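PDB 2X7X: sensor protein from Bacteroides thetaiotaomicron, which binds fructose through the periplasmic domain described here and, as a hybrid two-component system, probably relays the signal by phosphotransfer to control transcription. Local coordinates for residues I9-S15 against E40-D46; K22-I27 against T247-L253. All coordinates share one frame; numbering follows the deposited sequence.

Overall arrangement
Starting at the N terminus, strand 8-13 runs into helix 18-31 and then into strand 38-43. Contact 1 closes this short loop by zipping the two strands together, which makes the first beta-alpha-beta crossover of the periplasmic binding protein fold. Contact 2 starts on the crossover helix, inside that loop, and ends at 247-253, after the chain has passed through the second lobe and come back. The two loops therefore cross, their segments alternating along the chain. Physically they adjoin: Ile9 packs on Leu253, and Ile41 on Asn24. Together they tie strands 8-13 and 38-43, the helix between them and helix 249-260 into one lobe beside the fructose cleft.

Contact 1. Residues I9-S15 against E40-D46; sequences IGVAQCS and EIRSAGD
Val11 and Ile41 stand side by side on one face of a parallel pair, pointing the same way, with Val11 CB 3.8 Å from Ile41 CG1. Parallel pairing is established by strand axes only 15° apart and by a ladder in which odd residues of 9-13 bond to even residues of 40-44. Glu40 N gives to Ile9 O and Val11 N to Glu40 O; the series runs on through Arg42 to Ala44 N, 2.8 Å from Gln13 O.

Gln13 illustrates how a side chain leaves this pair. Its CB is the atom that meets the other strand, 3.3 Å from Arg42 O. CG lies anti to the backbone N (chi1 -160°), and the bend about the CB-CG bond (chi2 74°) turns CD and the amide off 40-46 and over to helix 18-31. At the tip, NE2 donates to Asn24 OD1, while OE1 takes a weak bond from Arg20, a fructose-binding residue.

Beyond the strands, Asp46 N bonds Cys14 O at 2.8 Å. Ser43 OG accepts from Gly45 N at 3.1 Å, an ST turn that bends the chain beside Ser15. Gly10 and Ala12 bond strand 65-68 with their backbones, placing 8-13 inside the sheet. The chemistry implies a strand held along both edges by backbone hydrogen bonds, whose C-terminal end delivers Ser15 to the sugar pocket; there its OG makes a weak hydrogen bond to fructose O1.

Contact 2. Residues K22-I27 against T247-L253; sequences KMNDEI and TNGDKVL
Glu26 and Thr247 cross at about a right angle, and the carboxylate atom Glu26 OE2 takes two donors from opposite faces of its plane. Thr247 OG1 donates at 2.7 Å from the syn side, 22° out of that plane; Gly249 N, at 2.8 Å, comes from above it, 50° out. Lys22 also lies across Thr247, its NZ donating to Thr247 OG1 at 3.1 Å while forming a salt bridge with Glu26 OE1.

The backbones draw close at Gly249, which has no side chain to stand between them; its CA is 3.4 Å from Glu26 CB. Beside this polar cluster, extended Met23 crosses Val252 nearly perpendicularly, CE 4.0 Å from Val252 CG2, and both touch Val93 of strand 90-93. Ile27 CG2 packs 4.2 Å from Leu253 CD1. The contact thus sets the crossover helix 18-31 against the start of helix 249-260 in the same lobe, axes 7.8 Å apart at -49°.

With an alanine at Glu26, Gly249 N and Thr247 OG1 would probably lose their shared acceptor and Lys22 its carboxylate. Facing the N-terminal end of helix 249-260, the Glu26 charge is likely to be stabilised by that helix and by Lys22, though the nearby Asp250 carboxylate would work the other way.

Contact 1. Residues I9-S15 against E40-D46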
ATOM      1  N   ILE A   9      -5.872   5.187  30.586  1.00 50.94           N
ATOM      2  CA  ILE A   9      -4.542   4.740  30.139  1.00 49.59           C
ATOM      3  C   ILE A   9      -3.558   5.907  29.989  1.00 48.32           C
ATOM      4  O   ILE A   9      -3.919   6.981  29.508  1.00 48.43           O
ATOM      5  CB  ILE A   9      -4.630   3.928  28.819  1.00 49.69           C
ATOM      6  CG1 ILE A   9      -5.263   2.559  29.080  1.00 49.59           C
ATOM      7  CG2 ILE A   9      -3.249   3.727  28.206  1.00 50.75           C
ATOM      8  CD1 ILE A   9      -5.634   1.781  27.826  1.00 49.10           C
ATOM      9  N   GLY A  10      -2.322   5.687  30.418  1.00 46.83           N
ATOM     10  CA  GLY A  10      -1.271   6.687  30.289  1.00 45.24           C
ATOM     11  C   GLY A  10      -0.207   6.254  29.293  1.00 44.30           C
ATOM     12  O   GLY A  10       0.277   5.122  29.349  1.00 43.98           O
ATOM     13  N   VAL A  11       0.148   7.157  28.377  1.00 43.25           N
ATOM     14  CA  VAL A  11       1.189   6.889  27.385  1.00 42.04           C
ATOM     15  C   VAL A  11       2.377   7.805  27.627  1.00 41.28           C
ATOM     16  O   VAL A  11       2.304   9.023  27.426  1.00 41.13           O
ATOM     17  CB  VAL A  11       0.679   7.016  25.929  1.00 42.24           C
ATOM     18  CG1 VAL A  11       1.812   6.784  24.921  1.00 42.40           C
ATOM     19  CG2 VAL A  11      -0.456   6.023  25.662  1.00 42.36           C
ATOM     20  N   ALA A  12       3.468   7.207  28.085  1.00 40.26           N
ATOM     21  CA  ALA A  12       4.705   7.940  28.289  1.00 39.48           C
ATOM     22  C   ALA A  12       5.569   7.736  27.053  1.00 38.89           C
ATOM     23  O   ALA A  12       6.047   6.624  26.777  1.00 39.03           O
ATOM     24  CB  ALA A  12       5.412   7.465  29.546  1.00 39.29           C
ATOM     25  N   GLN A  13       5.753   8.817  26.308  1.00 37.59           N
ATOM     26  CA  GLN A  13       6.379   8.753  24.996  1.00 36.11           C
ATOM     27  C   GLN A  13       7.717   9.475  25.060  1.00 35.02           C
ATOM     28  O   GLN A  13       7.791  10.588  25.572  1.00 34.66           O
ATOM     29  CB  GLN A  13       5.439   9.408  23.982  1.00 36.34           C
ATOM     30  CG  GLN A  13       5.661   9.059  22.542  1.00 36.09           C
ATOM     31  CD  GLN A  13       5.203   7.667  22.180  1.00 35.96           C
ATOM     32  OE1 GLN A  13       5.957   6.707  22.320  1.00 38.31           O
ATOM     33  NE2 GLN A  13       3.981   7.552  21.666  1.00 35.07           N
ATOM     34  N   CYS A  14       8.765   8.838  24.541  1.00 33.87           N
ATOM     35  CA  CYS A  14      10.128   9.361  24.665  1.00 32.92           C
ATOM     36  C   CYS A  14      10.373  10.651  23.883  1.00 32.38           C
ATOM     37  O   CYS A  14      11.255  11.446  24.221  1.00 31.93           O
ATOM     38  CB  CYS A  14      11.155   8.293  24.269  1.00 33.20           C
ATOM     39  SG  CYS A  14      10.942   7.586  22.603  1.00 33.03           S
ATOM     40  N   SER A  15       9.591  10.866  22.838  1.00 32.05           N
ATOM     41  CA  SER A  15       9.763  12.060  22.030  1.00 32.19           C
ATOM     42  C   SER A  15       8.519  12.379  21.232  1.00 32.12           C
ATOM     43  O   SER A  15       7.507  11.686  21.356  1.00 31.87           O
ATOM     44  CB  SER A  15      10.985  11.925  21.101  1.00 32.29           C
ATOM     45  OG  SER A  15      11.054  10.652  20.500  1.00 30.33           O
ATOM     46  N   GLU A  40      -4.579   9.312  27.801  1.00 53.33           N
ATOM     47  CA  GLU A  40      -3.814  10.521  28.003  1.00 52.52           C
ATOM     48  C   GLU A  40      -2.386  10.270  27.513  1.00 51.62           C
ATOM     49  O   GLU A  40      -1.834   9.190  27.738  1.00 51.29           O
ATOM     50  CB  GLU A  40      -3.820  10.843  29.486  1.00 52.93           C
ATOM     51  CG  GLU A  40      -3.241  12.181  29.865  1.00 54.19           C
ATOM     52  CD  GLU A  40      -3.368  12.442  31.350  1.00 56.32           C
ATOM     53  OE1 GLU A  40      -4.050  11.641  32.051  1.00 55.63           O
ATOM     54  OE2 GLU A  40      -2.783  13.448  31.811  1.00 56.86           O
ATOM     55  N   ILE A  41      -1.797  11.258  26.837  1.00 50.48           N
ATOM     56  CA  ILE A  41      -0.493  11.080  26.180  1.00 49.13           C
ATOM     57  C   ILE A  41       0.425  12.262  26.437  1.00 48.17           C
ATOM     58  O   ILE A  41       0.015  13.407  26.263  1.00 48.12           O
ATOM     59  CB  ILE A  41      -0.636  10.880  24.644  1.00 49.08           C
ATOM     60  CG1 ILE A  41      -1.524   9.674  24.330  1.00 48.71           C
ATOM     61  CG2 ILE A  41       0.731  10.704  23.998  1.00 49.23           C
ATOM     62  CD1 ILE A  41      -1.844   9.510  22.870  1.00 48.43           C
ATOM     63  N   ARG A  42       1.665  11.969  26.832  1.00 47.02           N
ATOM     64  CA  ARG A  42       2.688  12.996  27.109  1.00 46.01           C
ATOM     65  C   ARG A  42       4.013  12.672  26.414  1.00 44.69           C
ATOM     66  O   ARG A  42       4.412  11.505  26.329  1.00 45.01           O
ATOM     67  CB  ARG A  42       2.937  13.116  28.618  1.00 46.25           C
ATOM     68  CG  ARG A  42       1.696  13.463  29.442  1.00 47.92           C
ATOM     69  CD  ARG A  42       1.901  13.226  30.938  1.00 50.97           C
ATOM     70  NE  ARG A  42       2.844  14.168  31.551  1.00 53.14           N
ATOM     71  CZ  ARG A  42       2.533  15.399  31.956  1.00 54.24           C
ATOM     72  NH1 ARG A  42       1.290  15.862  31.814  1.00 54.17           N
ATOM     73  NH2 ARG A  42       3.469  16.169  32.502  1.00 53.97           N
ATOM     74  N   SER A  43       4.694  13.703  25.927  1.00 42.68           N
ATOM     75  CA  SER A  43       5.998  13.534  25.307  1.00 40.90           C
ATOM     76  C   SER A  43       7.088  13.952  26.283  1.00 39.67           C
ATOM     77  O   SER A  43       6.928  14.908  27.031  1.00 39.39           O
ATOM     78  CB  SER A  43       6.101  14.343  24.002  1.00 40.90           C
ATOM     79  OG  SER A  43       7.456  14.464  23.567  1.00 40.61           O
ATOM     80  N   ALA A  44       8.200  13.231  26.256  1.00 38.33           N
ATOM     81  CA  ALA A  44       9.337  13.525  27.111  1.00 37.07           C
ATOM     82  C   ALA A  44      10.336  14.458  26.443  1.00 36.41           C
ATOM     83  O   ALA A  44      11.316  14.862  27.066  1.00 36.08           O
ATOM     84  CB  ALA A  44      10.015  12.238  27.516  1.00 36.91           C
ATOM     85  N   GLY A  45      10.104  14.788  25.173  1.00 36.09           N
ATOM     86  CA  GLY A  45      11.062  15.584  24.398  1.00 35.57           C
ATOM     87  C   GLY A  45      12.500  15.110  24.560  1.00 35.57           C
ATOM     88  O   GLY A  45      13.395  15.916  24.789  1.00 35.12           O
ATOM     89  N   ASP A  46      12.701  13.791  24.477  1.00 35.85           N
ATOM     90  CA  ASP A  46      14.031  13.156  24.406  1.00 36.05           C
ATOM     91  C   ASP A  46      14.890  13.294  25.667  1.00 36.20           C
ATOM     92  O   ASP A  46      16.122  13.188  25.606  1.00 35.76           O
ATOM     93  CB  ASP A  46      14.789  13.624  23.155  1.00 36.10           C
ATOM     94  CG  ASP A  46      13.940  13.521  21.889  1.00 37.36           C
ATOM     95  OD1 ASP A  46      13.588  12.385  21.493  1.00 36.77           O
ATOM     96  OD2 ASP A  46      13.602  14.575  21.301  1.00 39.32           O
TER

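Contact 2. Residues K22-I27 against T247-L253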
ATOM      1  N   LYS A  22       1.878   9.654  14.302  1.00 36.10           N
ATOM      2  CA  LYS A  22       1.140   8.583  13.652  1.00 36.67           C
ATOM      3  C   LYS A  22       0.689   7.471  14.620  1.00 37.35           C
ATOM      4  O   LYS A  22      -0.437   6.973  14.516  1.00 37.64           O
ATOM      5  CB  LYS A  22       1.951   7.984  12.505  1.00 36.40           C
ATOM      6  CG  LYS A  22       1.099   7.167  11.552  1.00 36.66           C
ATOM      7  CD  LYS A  22       1.924   6.277  10.675  1.00 37.46           C
ATOM      8  CE  LYS A  22       1.039   5.258   9.996  1.00 37.96           C
ATOM      9  NZ  LYS A  22       1.707   3.930   9.949  1.00 38.44           N
ATOM     10  N   MET A  23       1.568   7.074  15.538  1.00 37.76           N
ATOM     11  CA  MET A  23       1.234   6.041  16.518  1.00 38.32           C
ATOM     12  C   MET A  23       0.153   6.526  17.498  1.00 38.77           C
ATOM     13  O   MET A  23      -0.843   5.830  17.726  1.00 38.67           O
ATOM     14  CB  MET A  23       2.486   5.594  17.274  1.00 38.25           C
ATOM     15  CG  MET A  23       2.252   4.543  18.341  1.00 37.95           C
ATOM     16  SD  MET A  23       3.714   4.334  19.373  1.00 40.56           S
ATOM     17  CE  MET A  23       3.136   3.108  20.519  1.00 39.57           C
ATOM     18  N   ASN A  24       0.359   7.712  18.069  1.00 39.07           N
ATOM     19  CA  ASN A  24      -0.618   8.328  18.957  1.00 39.81           C
ATOM     20  C   ASN A  24      -2.030   8.318  18.366  1.00 40.58           C
ATOM     21  O   ASN A  24      -2.937   7.694  18.927  1.00 40.40           O
ATOM     22  CB  ASN A  24      -0.185   9.751  19.298  1.00 39.59           C
ATOM     23  CG  ASN A  24       1.106   9.793  20.106  1.00 39.39           C
ATOM     24  OD1 ASN A  24       1.548   8.781  20.655  1.00 38.96           O
ATOM     25  ND2 ASN A  24       1.709  10.972  20.189  1.00 37.43           N
ATOM     26  N   ASP A  25      -2.189   8.985  17.220  1.00 41.50           N
ATOM     27  CA  ASP A  25      -3.456   9.038  16.495  1.00 42.52           C
ATOM     28  C   ASP A  25      -4.046   7.664  16.266  1.00 43.13           C
ATOM     29  O   ASP A  25      -5.260   7.523  16.256  1.00 43.83           O
ATOM     30  CB  ASP A  25      -3.298   9.724  15.137  1.00 42.56           C
ATOM     31  CG  ASP A  25      -2.981  11.206  15.250  1.00 43.58           C
ATOM     32  OD1 ASP A  25      -2.733  11.811  14.189  1.00 45.35           O
ATOM     33  OD2 ASP A  25      -2.964  11.769  16.371  1.00 43.86           O
ATOM     34  N   GLU A  26      -3.199   6.658  16.070  1.00 43.75           N
ATOM     35  CA  GLU A  26      -3.673   5.279  15.878  1.00 44.51           C
ATOM     36  C   GLU A  26      -4.240   4.689  17.169  1.00 44.98           C
ATOM     37  O   GLU A  26      -5.125   3.842  17.130  1.00 44.87           O
ATOM     38  CB  GLU A  26      -2.558   4.370  15.338  1.00 44.43           C
ATOM     39  CG  GLU A  26      -2.437   4.303  13.820  1.00 44.19           C
ATOM     40  CD  GLU A  26      -1.128   3.675  13.331  1.00 44.78           C
ATOM     41  OE1 GLU A  26      -1.015   3.427  12.116  1.00 45.46           O
ATOM     42  OE2 GLU A  26      -0.206   3.422  14.136  1.00 44.74           O
ATOM     43  N   ILE A  27      -3.706   5.135  18.301  1.00 46.01           N
ATOM     44  CA  ILE A  27      -4.132   4.654  19.609  1.00 47.18           C
ATOM     45  C   ILE A  27      -5.487   5.273  19.946  1.00 48.09           C
ATOM     46  O   ILE A  27      -6.472   4.554  20.148  1.00 47.98           O
ATOM     47  CB  ILE A  27      -3.077   4.971  20.701  1.00 47.12           C
ATOM     48  CG1 ILE A  27      -1.848   4.078  20.520  1.00 46.54           C
ATOM     49  CG2 ILE A  27      -3.665   4.799  22.101  1.00 46.68           C
ATOM     50  CD1 ILE A  27      -0.582   4.650  21.138  1.00 45.61           C
ATOM     51  N   THR A 247       4.310   1.487  13.305  1.00 30.09           N
ATOM     52  CA  THR A 247       3.741   2.162  14.458  1.00 31.26           C
ATOM     53  C   THR A 247       2.679   1.272  15.112  1.00 32.57           C
ATOM     54  O   THR A 247       2.717   1.062  16.325  1.00 32.67           O
ATOM     55  CB  THR A 247       3.140   3.517  14.062  1.00 30.95           C
ATOM     56  OG1 THR A 247       2.224   3.331  12.983  1.00 30.94           O
ATOM     57  CG2 THR A 247       4.221   4.483  13.605  1.00 30.94           C
ATOM     58  N   ASN A 248       1.759   0.750  14.294  1.00 34.11           N
ATOM     59  CA  ASN A 248       0.700  -0.171  14.719  1.00 35.55           C
ATOM     60  C   ASN A 248       0.001   0.204  16.034  1.00 36.56           C
ATOM     61  O   ASN A 248      -0.182  -0.626  16.924  1.00 36.81           O
ATOM     62  CB  ASN A 248       1.219  -1.611  14.738  1.00 35.55           C
ATOM     63  CG  ASN A 248       1.286  -2.239  13.334  1.00 36.83           C
ATOM     64  OD1 ASN A 248       0.571  -1.835  12.409  1.00 38.75           O
ATOM     65  ND2 ASN A 248       2.149  -3.232  13.178  1.00 35.75           N
ATOM     66  N   GLY A 249      -0.393   1.470  16.136  1.00 37.65           N
ATOM     67  CA  GLY A 249      -1.065   1.995  17.324  1.00 39.17           C
ATOM     68  C   GLY A 249      -2.279   1.201  17.763  1.00 40.24           C
ATOM     69  O   GLY A 249      -2.509   1.025  18.961  1.00 40.15           O
ATOM     70  N   ASP A 250      -3.049   0.723  16.790  1.00 41.48           N
ATOM     71  CA  ASP A 250      -4.218  -0.109  17.060  1.00 42.95           C
ATOM     72  C   ASP A 250      -3.903  -1.418  17.803  1.00 43.80           C
ATOM     73  O   ASP A 250      -4.640  -1.809  18.715  1.00 43.92           O
ATOM     74  CB  ASP A 250      -4.982  -0.409  15.763  1.00 43.04           C
ATOM     75  CG  ASP A 250      -4.178  -1.237  14.783  1.00 43.92           C
ATOM     76  OD1 ASP A 250      -4.754  -2.194  14.209  1.00 44.34           O
ATOM     77  OD2 ASP A 250      -2.975  -0.926  14.591  1.00 45.35           O
ATOM     78  N   LYS A 251      -2.820  -2.090  17.412  1.00 44.82           N
ATOM     79  CA  LYS A 251      -2.437  -3.349  18.049  1.00 45.78           C
ATOM     80  C   LYS A 251      -1.903  -3.113  19.461  1.00 46.08           C
ATOM     81  O   LYS A 251      -1.916  -4.023  20.291  1.00 46.15           O
ATOM     82  CB  LYS A 251      -1.421  -4.119  17.200  1.00 45.95           C
ATOM     83  CG  LYS A 251      -2.020  -4.886  16.006  1.00 47.70           C
ATOM     84  CD  LYS A 251      -0.974  -5.824  15.391  1.00 50.05           C
ATOM     85  CE  LYS A 251      -1.328  -6.245  13.962  1.00 51.32           C
ATOM     86  NZ  LYS A 251      -2.379  -7.293  13.945  1.00 52.10           N
ATOM     87  N   VAL A 252      -1.437  -1.891  19.718  1.00 46.46           N
ATOM     88  CA  VAL A 252      -0.971  -1.491  21.042  1.00 46.86           C
ATOM     89  C   VAL A 252      -2.159  -1.392  21.979  1.00 47.26           C
ATOM     90  O   VAL A 252      -2.122  -1.937  23.076  1.00 47.26           O
ATOM     91  CB  VAL A 252      -0.206  -0.145  21.010  1.00 46.88           C
ATOM     92  CG1 VAL A 252       0.000   0.412  22.410  1.00 46.86           C
ATOM     93  CG2 VAL A 252       1.128  -0.313  20.326  1.00 47.11           C
ATOM     94  N   LEU A 253      -3.216  -0.712  21.543  1.00 47.94           N
ATOM     95  CA  LEU A 253      -4.414  -0.593  22.358  1.00 48.56           C
ATOM     96  C   LEU A 253      -5.144  -1.921  22.575  1.00 49.02           C
ATOM     97  O   LEU A 253      -5.635  -2.177  23.675  1.00 49.13           O
ATOM     98  CB  LEU A 253      -5.375   0.450  21.805  1.00 48.61           C
ATOM     99  CG  LEU A 253      -6.390   0.892  22.874  1.00 48.92           C
ATOM    100  CD1 LEU A 253      -5.709   1.645  24.024  1.00 47.91           C
ATOM    101  CD2 LEU A 253      -7.480   1.733  22.278  1.00 47.90           C
TER